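Local coordinates for protein glycosyl hydrolase, family 38 (Enterococcus faecalis, PDB 5KBP) that probably hydrolyses alpha-mannosidic linkages in carbohydrates as a metal-binding glycosidase of family 38, at residues A[728-733]-A[744-749]; A[676-681]-A[776-781]; A[716-721]-A[794-799]; A[543-548]-A[659-664]. All blocks are in the same frame, centred on the assembly; numbering follows the deposited sequence.

Overall arrangement
The four contacts sample both faces of one sheet. Contacts 1, 2 and 4 lie in the buried interior of a beta sandwich, where strands 727-732, 772-783 and 659-667 of one sheet meet strands 745-753, 672-679 and 545-549 of the other. Contact 3 lies on the reverse side of the first sheet, where helix 789-799 covers strand 718-722; it too is largely buried, Tyr797 alone of its touching residues being partly exposed. Contact 1 is purely aliphatic; contact 2 brings in a phenylalanine and a tyrosine, and contact 4 mixes branched chains with one ring. A tyrosine hydroxyl bonds to the adjacent strand of its own sheet in contact 2, and from the helix to the sheet beneath in contact 3.

Contact 1: residues A[728-733]-A[744-749]; sequences VTIFNE and GTIAVT
Ile730 and Ile746 mark the closest backbone approach, their CA atoms 8.1 Å apart, between two strands that run in almost exactly the same direction. The axes of 728-732 and 745-749 make an angle of 1° and come within 9.4 Å of each other, too far for backbone pairing and right for two layers of side chains. This is the face-to-face packing of a beta sandwich in the C-terminal region of a family 38 glycosidase: each strand pairs within its own sheet, as Ile730 does with Val719, and meets the other mainly through side chains. Alternation along 728-732 turns Val728, Ile730 and Asn732 inward, while Thr729 and Phe731 point to the outer side. Ile730 divides its branches between two partners. Its CG1 lies 4.1 Å from Ile746 CD1, and the two side chains pass alongside one another, pointing opposite ways. Ile746 has a fully extended end (chi2 179°), which carries CD1 deep into the interface, where it also approaches the carbonyl O of Val728 at 4.3 Å. Leu780 of the adjoining strand and Phe678 of the opposite sheet pack on Ile730, and Val719 and Val721 reach Ile746 from across the interface, so the pair belongs to a continuous apolar core. The other branch of Ile730, placed anti to the backbone N, turns to Val748, with CG2 4.0 Å from Val748 CG2.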
loop_
_atom_site.group_PDB
_atom_site.type_symbol
_atom_site.label_atom_id
_atom_site.label_comp_id
_atom_site.label_asym_id
_atom_site.label_seq_id
_atom_site.Cartn_x
_atom_site.Cartn_y
_atom_site.Cartn_z
ATOM N N VAL A 728 -33.787 5.050 23.650
ATOM C CA VAL A 728 -33.065 3.981 22.970
ATOM C C VAL A 728 -31.752 4.546 22.447
ATOM O O VAL A 728 -31.739 5.601 21.803
ATOM C CB VAL A 728 -33.884 3.376 21.814
ATOM C CG1 VAL A 728 -33.095 2.277 21.120
ATOM C CG2 VAL A 728 -35.210 2.842 22.323
ATOM N N THR A 729 -30.653 3.846 22.721
ATOM C CA THR A 729 -29.337 4.205 22.211
ATOM C C THR A 729 -28.824 3.081 21.321
ATOM O O THR A 729 -28.875 1.908 21.706
ATOM C CB THR A 729 -28.343 4.468 23.350
ATOM O OG1 THR A 729 -28.799 5.566 24.148
ATOM C CG2 THR A 729 -26.966 4.799 22.788
ATOM N N ILE A 730 -28.340 3.442 20.135
ATOM C CA ILE A 730 -27.784 2.494 19.176
ATOM C C ILE A 730 -26.332 2.876 18.940
ATOM O O ILE A 730 -26.050 3.961 18.417
ATOM C CB ILE A 730 -28.566 2.494 17.853
ATOM C CG1 ILE A 730 -30.050 2.208 18.100
ATOM C CG2 ILE A 730 -27.977 1.479 16.886
ATOM C CD1 ILE A 730 -30.315 0.855 18.707
ATOM N N PHE A 731 -25.413 1.994 19.323
ATOM C CA PHE A 731 -23.994 2.225 19.111
ATOM C C PHE A 731 -23.469 1.310 18.012
ATOM O O PHE A 731 -24.102 0.315 17.647
ATOM C CB PHE A 731 -23.191 2.031 20.406
ATOM C CG PHE A 731 -23.404 0.702 21.075
ATOM C CD1 PHE A 731 -24.415 0.533 22.007
ATOM C CD2 PHE A 731 -22.570 -0.370 20.798
ATOM C CE1 PHE A 731 -24.605 -0.684 22.635
ATOM C CE2 PHE A 731 -22.754 -1.590 21.423
ATOM C CZ PHE A 731 -23.772 -1.747 22.344
ATOM N N ASN A 732 -22.299 1.664 17.482
ATOM C CA ASN A 732 -21.769 1.005 16.296
ATOM C C ASN A 732 -20.251 1.140 16.278
ATOM O O ASN A 732 -19.660 1.862 17.084
ATOM C CB ASN A 732 -22.372 1.601 15.020
ATOM C CG ASN A 732 -21.877 3.010 14.746
ATOM O OD1 ASN A 732 -20.893 3.205 14.033
ATOM N ND2 ASN A 732 -22.555 4.000 15.318
ATOM N N GLU A 733 -19.631 0.433 15.333
ATOM C CA GLU A 733 -18.191 0.514 15.082
ATOM C C GLU A 733 -17.993 0.748 13.588
ATOM O O GLU A 733 -18.006 -0.202 12.799
ATOM C CB GLU A 733 -17.470 -0.749 15.540
ATOM C CG GLU A 733 -17.591 -1.047 17.022
ATOM C CD GLU A 733 -16.779 -2.257 17.432
ATOM O OE1 GLU A 733 -15.937 -2.704 16.626
ATOM O OE2 GLU A 733 -16.981 -2.762 18.555
ATOM N N GLY A 744 -39.874 7.892 14.234
ATOM C CA GLY A 744 -38.908 7.649 15.284
ATOM C C GLY A 744 -37.985 6.476 15.055
ATOM O O GLY A 744 -37.204 6.139 15.951
ATOM N N THR A 745 -38.041 5.844 13.886
ATOM C CA THR A 745 -37.189 4.694 13.610
ATOM C C THR A 745 -35.757 5.145 13.363
ATOM O O THR A 745 -35.502 5.984 12.493
ATOM C CB THR A 745 -37.715 3.923 12.404
ATOM O OG1 THR A 745 -38.999 3.368 12.715
ATOM C CG2 THR A 745 -36.753 2.803 12.028
ATOM N N ILE A 746 -34.824 4.591 14.131
ATOM C CA ILE A 746 -33.403 4.809 13.884
ATOM C C ILE A 746 -32.943 3.802 12.839
ATOM O O ILE A 746 -33.036 2.589 13.049
ATOM C CB ILE A 746 -32.584 4.673 15.175
ATOM C CG1 ILE A 746 -33.112 5.628 16.247
ATOM C CG2 ILE A 746 -31.118 4.946 14.897
ATOM C CD1 ILE A 746 -32.373 5.526 17.561
ATOM N N ALA A 747 -32.454 4.302 11.710
ATOM C CA ALA A 747 -31.963 3.465 10.622
ATOM C C ALA A 747 -30.464 3.695 10.485
ATOM O O ALA A 747 -30.030 4.791 10.112
ATOM C CB ALA A 747 -32.692 3.779 9.318
ATOM N N VAL A 748 -29.676 2.668 10.791
ATOM C CA VAL A 748 -28.226 2.720 10.660
ATOM C C VAL A 748 -27.840 2.055 9.349
ATOM O O VAL A 748 -28.204 0.899 9.098
ATOM C CB VAL A 748 -27.528 2.039 11.850
ATOM C CG1 VAL A 748 -26.024 1.987 11.620
ATOM C CG2 VAL A 748 -27.849 2.769 13.147
ATOM N N THR A 749 -27.108 2.783 8.509
ATOM C CA THR A 749 -26.672 2.254 7.223
ATOM C C THR A 749 -25.490 1.317 7.428
ATOM O O THR A 749 -24.471 1.710 8.006
ATOM C CB THR A 749 -26.293 3.388 6.274
ATOM O OG1 THR A 749 -27.427 4.237 6.068
ATOM C CG2 THR A 749 -25.829 2.828 4.937
#

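Contact 2: residues A[676-681]-A[776-781]; sequences VLFPTG and FKYGLS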
loop_
_atom_site.group_PDB
_atom_site.type_symbol
_atom_site.label_atom_id
_atom_site.label_comp_id
_atom_site.label_asym_id
_atom_site.label_seq_id
_atom_site.Cartn_x
_atom_site.Cartn_y
_atom_site.Cartn_z
ATOM N N VAL A 676 -30.103 -1.296 8.831
ATOM C CA VAL A 676 -30.788 -1.988 9.914
ATOM C C VAL A 676 -31.662 -0.976 10.641
ATOM O O VAL A 676 -31.247 0.167 10.871
ATOM C CB VAL A 676 -29.793 -2.673 10.879
ATOM C CG1 VAL A 676 -28.790 -1.669 11.435
ATOM C CG2 VAL A 676 -30.534 -3.386 12.001
ATOM N N LEU A 677 -32.881 -1.386 10.983
ATOM C CA LEU A 677 -33.896 -0.485 11.509
ATOM C C LEU A 677 -34.143 -0.757 12.987
ATOM O O LEU A 677 -34.119 -1.910 13.430
ATOM C CB LEU A 677 -35.206 -0.626 10.727
ATOM C CG LEU A 677 -35.423 0.269 9.500
ATOM C CD1 LEU A 677 -34.227 0.243 8.557
ATOM C CD2 LEU A 677 -36.691 -0.143 8.765
ATOM N N PHE A 678 -34.386 0.314 13.742
ATOM C CA PHE A 678 -34.700 0.220 15.168
ATOM C C PHE A 678 -35.843 1.170 15.487
ATOM O O PHE A 678 -35.621 2.328 15.866
ATOM C CB PHE A 678 -33.480 0.537 16.033
ATOM C CG PHE A 678 -32.373 -0.466 15.918
ATOM C CD1 PHE A 678 -32.419 -1.652 16.633
ATOM C CD2 PHE A 678 -31.280 -0.221 15.105
ATOM C CE1 PHE A 678 -31.400 -2.578 16.534
ATOM C CE2 PHE A 678 -30.256 -1.143 15.001
ATOM C CZ PHE A 678 -30.318 -2.323 15.716
ATOM N N PRO A 679 -37.087 0.718 15.336
ATOM C CA PRO A 679 -38.233 1.568 15.695
ATOM C C PRO A 679 -38.258 1.849 17.190
ATOM O O PRO A 679 -38.412 0.941 18.010
ATOM C CB PRO A 679 -39.442 0.735 15.250
ATOM C CG PRO A 679 -38.902 -0.214 14.234
ATOM C CD PRO A 679 -37.512 -0.536 14.693
ATOM N N THR A 680 -38.106 3.127 17.542
ATOM C CA THR A 680 -38.124 3.529 18.944
ATOM C C THR A 680 -39.536 3.657 19.499
ATOM O O THR A 680 -39.722 3.532 20.715
ATOM C CB THR A 680 -37.385 4.857 19.126
ATOM O OG1 THR A 680 -38.067 5.891 18.404
ATOM C CG2 THR A 680 -35.954 4.747 18.616
ATOM N N GLY A 681 -40.526 3.903 18.645
ATOM C CA GLY A 681 -41.898 4.022 19.090
ATOM C C GLY A 681 -42.291 5.385 19.610
ATOM O O GLY A 681 -43.401 5.532 20.133
ATOM N N PHE A 776 -20.445 -6.337 10.410
ATOM C CA PHE A 776 -20.854 -5.073 11.009
ATOM C C PHE A 776 -21.137 -5.293 12.488
ATOM O O PHE A 776 -21.974 -6.127 12.847
ATOM C CB PHE A 776 -22.085 -4.507 10.303
ATOM C CG PHE A 776 -21.985 -4.530 8.805
ATOM C CD1 PHE A 776 -21.222 -3.590 8.135
ATOM C CD2 PHE A 776 -22.652 -5.495 8.067
ATOM C CE1 PHE A 776 -21.123 -3.612 6.755
ATOM C CE2 PHE A 776 -22.560 -5.521 6.688
ATOM C CZ PHE A 776 -21.794 -4.578 6.031
ATOM N N LYS A 777 -20.440 -4.545 13.341
ATOM C CA LYS A 777 -20.589 -4.639 14.788
ATOM C C LYS A 777 -21.356 -3.423 15.289
ATOM O O LYS A 777 -20.941 -2.283 15.058
ATOM C CB LYS A 777 -19.227 -4.738 15.475
ATOM C CG LYS A 777 -18.459 -6.009 15.149
ATOM C CD LYS A 777 -17.148 -6.072 15.914
ATOM C CE LYS A 777 -16.384 -7.346 15.596
ATOM N NZ LYS A 777 -15.095 -7.424 16.336
ATOM N N TYR A 778 -22.467 -3.672 15.976
ATOM C CA TYR A 778 -23.309 -2.614 16.517
ATOM C C TYR A 778 -24.087 -3.192 17.696
ATOM O O TYR A 778 -24.022 -4.392 17.974
ATOM C CB TYR A 778 -24.229 -2.033 15.436
ATOM C CG TYR A 778 -25.087 -3.050 14.709
ATOM C CD1 TYR A 778 -24.541 -3.893 13.747
ATOM C CD2 TYR A 778 -26.447 -3.150 14.967
ATOM C CE1 TYR A 778 -25.321 -4.817 13.079
ATOM C CE2 TYR A 778 -27.236 -4.072 14.301
ATOM C CZ TYR A 778 -26.668 -4.902 13.358
ATOM O OH TYR A 778 -27.445 -5.821 12.690
ATOM N N GLY A 779 -24.818 -2.328 18.396
ATOM C CA GLY A 779 -25.523 -2.782 19.580
ATOM C C GLY A 779 -26.622 -1.834 20.005
ATOM O O GLY A 779 -26.783 -0.738 19.464
ATOM N N LEU A 780 -27.376 -2.283 21.007
ATOM C CA LEU A 780 -28.547 -1.578 21.508
ATOM C C LEU A 780 -28.436 -1.417 23.016
ATOM O O LEU A 780 -27.919 -2.301 23.707
ATOM C CB LEU A 780 -29.834 -2.339 21.140
ATOM C CG LEU A 780 -31.219 -1.842 21.570
ATOM C CD1 LEU A 780 -32.258 -2.270 20.544
ATOM C CD2 LEU A 780 -31.595 -2.377 22.946
ATOM N N SER A 781 -28.929 -0.289 23.522
ATOM C CA SER A 781 -28.923 -0.023 24.954
ATOM C C SER A 781 -30.139 0.820 25.304
ATOM O O SER A 781 -30.368 1.866 24.688
ATOM C CB SER A 781 -27.636 0.691 25.381
ATOM O OG SER A 781 -27.622 0.915 26.779
#
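Phe678 and Tyr778 provide the aromatic part of this contact, and they meet rim to rim: Phe678 CZ lies 3.8 Å from Tyr778 CE2, each atom close to the plane of the other ring. Neither ring offers its face to its partner here. Tyr778 reaches the meeting point through a chi1 of 55°, which sets CG between the backbone N and the carbonyl carbon and sends the ring across the interface. Contacts of methyl groups with the rings extend the patch. Val676 presents both of its methyls to the tyrosine, CG1 at 4.1 Å from Tyr778 CE2 and CG2 beside the phenol oxygen, 4.0 Å from Tyr778 OH. Leu780 CD1 meets the phenylalanine at a slant, 4.0 Å from Phe678 CD1. Phe678 thus touches both the leucine and the tyrosine, which are two residues apart on one strand and point the same way. Such spacing reflects the beta sandwich: strands 676-679 and 776-781 belong to opposing sheets, with axes 10.4 Å apart and inclined by only 5°, and every second residue faces the core. Leu560 touches both Val676 and Tyr778. The polar part of the touching side chains is the phenol. Tyr778 OH forms a hydrogen bond with Thr663 OG1 on the adjacent strand of its own sheet, which gives this buried oxygen a partner and would limit how far the ring can swing.

Contact 3: residues A[716-721]-A[794-799]; sequences QAFVNV and QQAYSA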
loop_
_atom_site.group_PDB
_atom_site.type_symbol
_atom_site.label_atom_id
_atom_site.label_comp_id
_atom_site.label_asym_id
_atom_site.label_seq_id
_atom_site.Cartn_x
_atom_site.Cartn_y
_atom_site.Cartn_z
ATOM N N GLN A 716 -20.723 9.302 15.215
ATOM C CA GLN A 716 -19.465 8.690 15.615
ATOM C C GLN A 716 -19.724 7.335 16.258
ATOM O O GLN A 716 -19.713 6.305 15.576
ATOM C CB GLN A 716 -18.701 9.605 16.576
ATOM C CG GLN A 716 -17.875 10.684 15.891
ATOM C CD GLN A 716 -16.508 10.186 15.458
ATOM O OE1 GLN A 716 -15.785 9.566 16.238
ATOM N NE2 GLN A 716 -16.148 10.455 14.208
ATOM N N ALA A 717 -19.976 7.327 17.565
ATOM C CA ALA A 717 -20.103 6.083 18.311
ATOM C C ALA A 717 -21.543 5.648 18.542
ATOM O O ALA A 717 -21.786 4.452 18.724
ATOM C CB ALA A 717 -19.394 6.202 19.665
ATOM N N PHE A 718 -22.506 6.570 18.534
ATOM C CA PHE A 718 -23.874 6.203 18.879
ATOM C C PHE A 718 -24.851 7.245 18.350
ATOM O O PHE A 718 -24.464 8.317 17.880
ATOM C CB PHE A 718 -24.036 6.040 20.395
ATOM C CG PHE A 718 -23.640 7.258 21.182
ATOM C CD1 PHE A 718 -24.534 8.300 21.369
ATOM C CD2 PHE A 718 -22.374 7.361 21.738
ATOM C CE1 PHE A 718 -24.173 9.423 22.089
ATOM C CE2 PHE A 718 -22.009 8.481 22.462
ATOM C CZ PHE A 718 -22.911 9.513 22.636
ATOM N N VAL A 719 -26.135 6.903 18.446
ATOM C CA VAL A 719 -27.247 7.808 18.179
ATOM C C VAL A 719 -28.372 7.443 19.140
ATOM O O VAL A 719 -28.592 6.261 19.430
ATOM C CB VAL A 719 -27.708 7.732 16.708
ATOM C CG1 VAL A 719 -28.041 6.300 16.321
ATOM C CG2 VAL A 719 -28.903 8.639 16.473
ATOM N N ASN A 720 -29.076 8.454 19.650
ATOM C CA ASN A 720 -30.058 8.253 20.706
ATOM C C ASN A 720 -31.366 8.957 20.378
ATOM O O ASN A 720 -31.371 10.033 19.773
ATOM C CB ASN A 720 -29.520 8.757 22.052
ATOM C CG ASN A 720 -30.552 8.686 23.161
ATOM O OD1 ASN A 720 -31.289 9.642 23.401
ATOM N ND2 ASN A 720 -30.612 7.547 23.841
ATOM N N VAL A 721 -32.472 8.336 20.785
ATOM C CA VAL A 721 -33.807 8.916 20.702
ATOM C C VAL A 721 -34.495 8.670 22.036
ATOM O O VAL A 721 -34.559 7.528 22.501
ATOM C CB VAL A 721 -34.630 8.309 19.548
ATOM C CG1 VAL A 721 -36.102 8.656 19.703
ATOM C CG2 VAL A 721 -34.104 8.795 18.205
ATOM N N GLN A 794 -21.368 6.267 27.770
ATOM C CA GLN A 794 -20.068 5.815 28.256
ATOM C C GLN A 794 -19.834 4.350 27.910
ATOM O O GLN A 794 -18.755 3.978 27.433
ATOM C CB GLN A 794 -19.969 6.038 29.766
ATOM C CG GLN A 794 -19.925 7.501 30.183
ATOM C CD GLN A 794 -19.790 7.676 31.684
ATOM O OE1 GLN A 794 -20.536 7.078 32.460
ATOM N NE2 GLN A 794 -18.831 8.494 32.100
ATOM N N GLN A 795 -20.837 3.501 28.147
ATOM C CA GLN A 795 -20.710 2.092 27.789
ATOM C C GLN A 795 -20.647 1.903 26.278
ATOM O O GLN A 795 -20.072 0.917 25.802
ATOM C CB GLN A 795 -21.871 1.292 28.381
ATOM C CG GLN A 795 -21.872 1.228 29.901
ATOM N N ALA A 796 -21.230 2.828 25.512
ATOM C CA ALA A 796 -21.076 2.782 24.062
ATOM C C ALA A 796 -19.636 3.072 23.659
ATOM O O ALA A 796 -19.094 2.422 22.757
ATOM C CB ALA A 796 -22.033 3.772 23.398
ATOM N N TYR A 797 -19.001 4.049 24.315
ATOM C CA TYR A 797 -17.569 4.254 24.127
ATOM C C TYR A 797 -16.781 3.040 24.595
ATOM O O TYR A 797 -15.786 2.652 23.971
ATOM C CB TYR A 797 -17.107 5.498 24.887
ATOM C CG TYR A 797 -17.712 6.799 24.415
ATOM C CD1 TYR A 797 -17.883 7.064 23.064
ATOM C CD2 TYR A 797 -18.106 7.768 25.327
ATOM C CE1 TYR A 797 -18.434 8.259 22.635
ATOM C CE2 TYR A 797 -18.658 8.964 24.910
ATOM C CZ TYR A 797 -18.819 9.205 23.563
ATOM O OH TYR A 797 -19.369 10.394 23.144
ATOM N N SER A 798 -17.216 2.426 25.700
ATOM C CA SER A 798 -16.471 1.317 26.283
ATOM C C SER A 798 -16.539 0.065 25.418
ATOM O O SER A 798 -15.628 -0.769 25.467
ATOM C CB SER A 798 -16.998 1.022 27.687
ATOM O OG SER A 798 -16.230 0.016 28.318
ATOM N N ALA A 799 -17.602 -0.085 24.623
ATOM C CA ALA A 799 -17.735 -1.276 23.789
ATOM C C ALA A 799 -16.712 -1.297 22.660
ATOM O O ALA A 799 -16.346 -2.376 22.178
ATOM C CB ALA A 799 -19.154 -1.364 23.225
#
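Phe718 and Tyr797 form the aromatic centre of a helix-on-sheet packing, in which helix 789-799 covers the outer side of one sheet of the beta sandwich. Their rings are inclined to each other, planes at 59° and centroids 5.4 Å apart, neither stacked nor edge-to-face. The phenol end of the tyrosine comes up to the rim of the phenylalanine, where Phe718 CE2 lies 3.5 Å from Tyr797 CZ. Tyr793, one turn earlier on the helix, stacks on the Phe718 ring, so the helix holds this side chain with two tyrosines. Two alanines make the aliphatic contacts, one from each segment: Ala796 CB sits 4.0 Å from Phe718 CD2, and Ala717 CB rests against Tyr797 CE1 at 3.7 Å. Ala796 also touches Phe731, which points outward from the neighbouring strand. The polar contribution comes through Asp690 on the adjoining strand 686-690. Its OD1 makes a hydrogen bond with Tyr797 OH and its OD2 accepts one from Ala717 N, so a single carboxylate ties the helix to the residue leading into strand 718-722. Held in that bond, Tyr797 OH stands 3.3 Å from Phe718 CE2, close to the plane of the phenylalanine ring.

Contact 4: residues A[543-548]-A[659-664]; sequences GSLTIA and LFFETT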
loop_
_atom_site.group_PDB
_atom_site.type_symbol
_atom_site.label_atom_id
_atom_site.label_comp_id
_atom_site.label_asym_id
_atom_site.label_seq_id
_atom_site.Cartn_x
_atom_site.Cartn_y
_atom_site.Cartn_z
ATOM N N GLY A 543 -37.609 -12.709 12.781
ATOM C CA GLY A 543 -36.222 -12.339 12.931
ATOM C C GLY A 543 -36.021 -11.031 13.658
ATOM O O GLY A 543 -34.891 -10.727 14.063
ATOM N N SER A 544 -37.084 -10.251 13.832
ATOM C CA SER A 544 -37.033 -9.009 14.579
ATOM C C SER A 544 -37.024 -9.294 16.080
ATOM O O SER A 544 -37.305 -10.407 16.534
ATOM C CB SER A 544 -38.215 -8.114 14.209
ATOM O OG SER A 544 -39.445 -8.796 14.386
ATOM N N LEU A 545 -36.700 -8.264 16.854
ATOM C CA LEU A 545 -36.571 -8.380 18.298
ATOM C C LEU A 545 -37.700 -7.631 18.993
ATOM O O LEU A 545 -38.083 -6.534 18.575
ATOM C CB LEU A 545 -35.224 -7.833 18.775
ATOM C CG LEU A 545 -33.971 -8.385 18.096
ATOM C CD1 LEU A 545 -32.727 -7.830 18.764
ATOM C CD2 LEU A 545 -33.966 -9.904 18.118
ATOM N N THR A 546 -38.226 -8.233 20.057
ATOM C CA THR A 546 -39.177 -7.586 20.955
ATOM C C THR A 546 -38.542 -7.547 22.339
ATOM O O THR A 546 -38.416 -8.584 22.999
ATOM C CB THR A 546 -40.516 -8.324 20.980
ATOM O OG1 THR A 546 -41.138 -8.226 19.694
ATOM C CG2 THR A 546 -41.437 -7.719 22.032
ATOM N N ILE A 547 -38.139 -6.356 22.773
ATOM C CA ILE A 547 -37.394 -6.174 24.012
ATOM C C ILE A 547 -38.304 -5.530 25.047
ATOM O O ILE A 547 -39.132 -4.673 24.715
ATOM C CB ILE A 547 -36.130 -5.321 23.793
ATOM C CG1 ILE A 547 -35.455 -5.687 22.469
ATOM C CG2 ILE A 547 -35.156 -5.504 24.947
ATOM C CD1 ILE A 547 -34.937 -7.100 22.408
ATOM N N ALA A 548 -38.149 -5.944 26.301
ATOM C CA ALA A 548 -38.882 -5.370 27.423
ATOM C C ALA A 548 -37.878 -4.848 28.441
ATOM O O ALA A 548 -37.063 -5.616 28.963
ATOM C CB ALA A 548 -39.815 -6.402 28.061
ATOM N N LEU A 659 -27.129 -5.001 24.439
ATOM C CA LEU A 659 -27.446 -6.096 23.530
ATOM C C LEU A 659 -26.571 -5.935 22.291
ATOM O O LEU A 659 -26.744 -4.985 21.523
ATOM C CB LEU A 659 -28.930 -6.090 23.169
ATOM C CG LEU A 659 -29.524 -7.390 22.628
ATOM C CD1 LEU A 659 -29.572 -8.451 23.719
ATOM C CD2 LEU A 659 -30.908 -7.143 22.045
ATOM N N PHE A 660 -25.631 -6.857 22.103
ATOM C CA PHE A 660 -24.643 -6.747 21.039
ATOM C C PHE A 660 -25.106 -7.476 19.784
ATOM O O PHE A 660 -25.723 -8.543 19.860
ATOM C CB PHE A 660 -23.297 -7.307 21.500
ATOM C CG PHE A 660 -22.639 -6.491 22.576
ATOM C CD1 PHE A 660 -22.939 -6.708 23.911
ATOM C CD2 PHE A 660 -21.718 -5.509 22.253
ATOM C CE1 PHE A 660 -22.333 -5.958 24.904
ATOM C CE2 PHE A 660 -21.110 -4.757 23.239
ATOM C CZ PHE A 660 -21.418 -4.981 24.565
ATOM N N PHE A 661 -24.797 -6.893 18.628
ATOM C CA PHE A 661 -25.134 -7.470 17.336
ATOM C C PHE A 661 -23.880 -7.604 16.482
ATOM O O PHE A 661 -22.959 -6.787 16.569
ATOM C CB PHE A 661 -26.168 -6.618 16.592
ATOM C CG PHE A 661 -27.379 -6.287 17.411
ATOM C CD1 PHE A 661 -28.244 -7.286 17.823
ATOM C CD2 PHE A 661 -27.660 -4.977 17.760
ATOM C CE1 PHE A 661 -29.362 -6.984 18.577
ATOM C CE2 PHE A 661 -28.777 -4.669 18.512
ATOM C CZ PHE A 661 -29.630 -5.674 18.920
ATOM N N GLU A 662 -23.859 -8.643 15.649
ATOM C CA GLU A 662 -22.754 -8.880 14.720
ATOM C C GLU A 662 -23.353 -9.460 13.442
ATOM O O GLU A 662 -23.638 -10.659 13.373
ATOM C CB GLU A 662 -21.710 -9.814 15.321
ATOM C CG GLU A 662 -20.281 -9.470 14.934
ATOM C CD GLU A 662 -19.262 -10.406 15.550
ATOM O OE1 GLU A 662 -18.894 -11.403 14.894
ATOM O OE2 GLU A 662 -18.831 -10.149 16.693
ATOM N N THR A 663 -23.547 -8.608 12.441
ATOM C CA THR A 663 -24.156 -9.003 11.178
ATOM C C THR A 663 -23.070 -9.246 10.138
ATOM O O THR A 663 -22.189 -8.401 9.946
ATOM C CB THR A 663 -25.130 -7.932 10.684
ATOM O OG1 THR A 663 -26.182 -7.756 11.642
ATOM C CG2 THR A 663 -25.728 -8.330 9.345
ATOM N N THR A 664 -23.132 -10.398 9.474
ATOM C CA THR A 664 -22.171 -10.771 8.446
ATOM C C THR A 664 -22.897 -11.078 7.144
ATOM O O THR A 664 -23.924 -11.763 7.141
ATOM C CB THR A 664 -21.338 -11.988 8.866
ATOM O OG1 THR A 664 -22.209 -13.094 9.137
ATOM C CG2 THR A 664 -20.523 -11.675 10.109
#
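Leu545 and Phe661 approach from opposite directions, and the leucine tip ends against the outer end of the ring. CD1 of Leu545 lies 3.5 Å from Phe661 CE1 and 3.8 Å from Phe661 CZ, meeting the ring at a slant. Phe661 has its CG anti to the carbonyl carbon (chi1 -51°), an orientation that projects the ring toward the opposing strand. One face of that ring also has the carbonyl oxygen of Leu659 above it, 3.6 Å from the plane and shifted toward the rim, while Tyr778 from the adjacent strand meets it with planes inclined by about 40°. Contacts from its own sheet as well as from across the interface would therefore restrict the ring.

Leu659 and Ile547 are set differently: they reach toward each other tip to tip, CD2 of the leucine 4.0 Å from CD1 of the isoleucine. The same Leu659 CD2 also lies 3.8 Å from Leu545 CD1, so one methyl group touches two inward-pointing residues of strand 545-548. Ile535 of the neighbouring strand packs on both Ile547 and Leu659, filling in the side of this cluster. The backbones stay well apart, with axes 12.1 Å from each other at closest and running antiparallel at 164°. Long side chains bridging so wide a separation, each strand hydrogen-bonded within its own sheet, are characteristic of the core between the two sheets of a beta sandwich, here the mutarotase-like C-terminal region of the family 38 glycosidases.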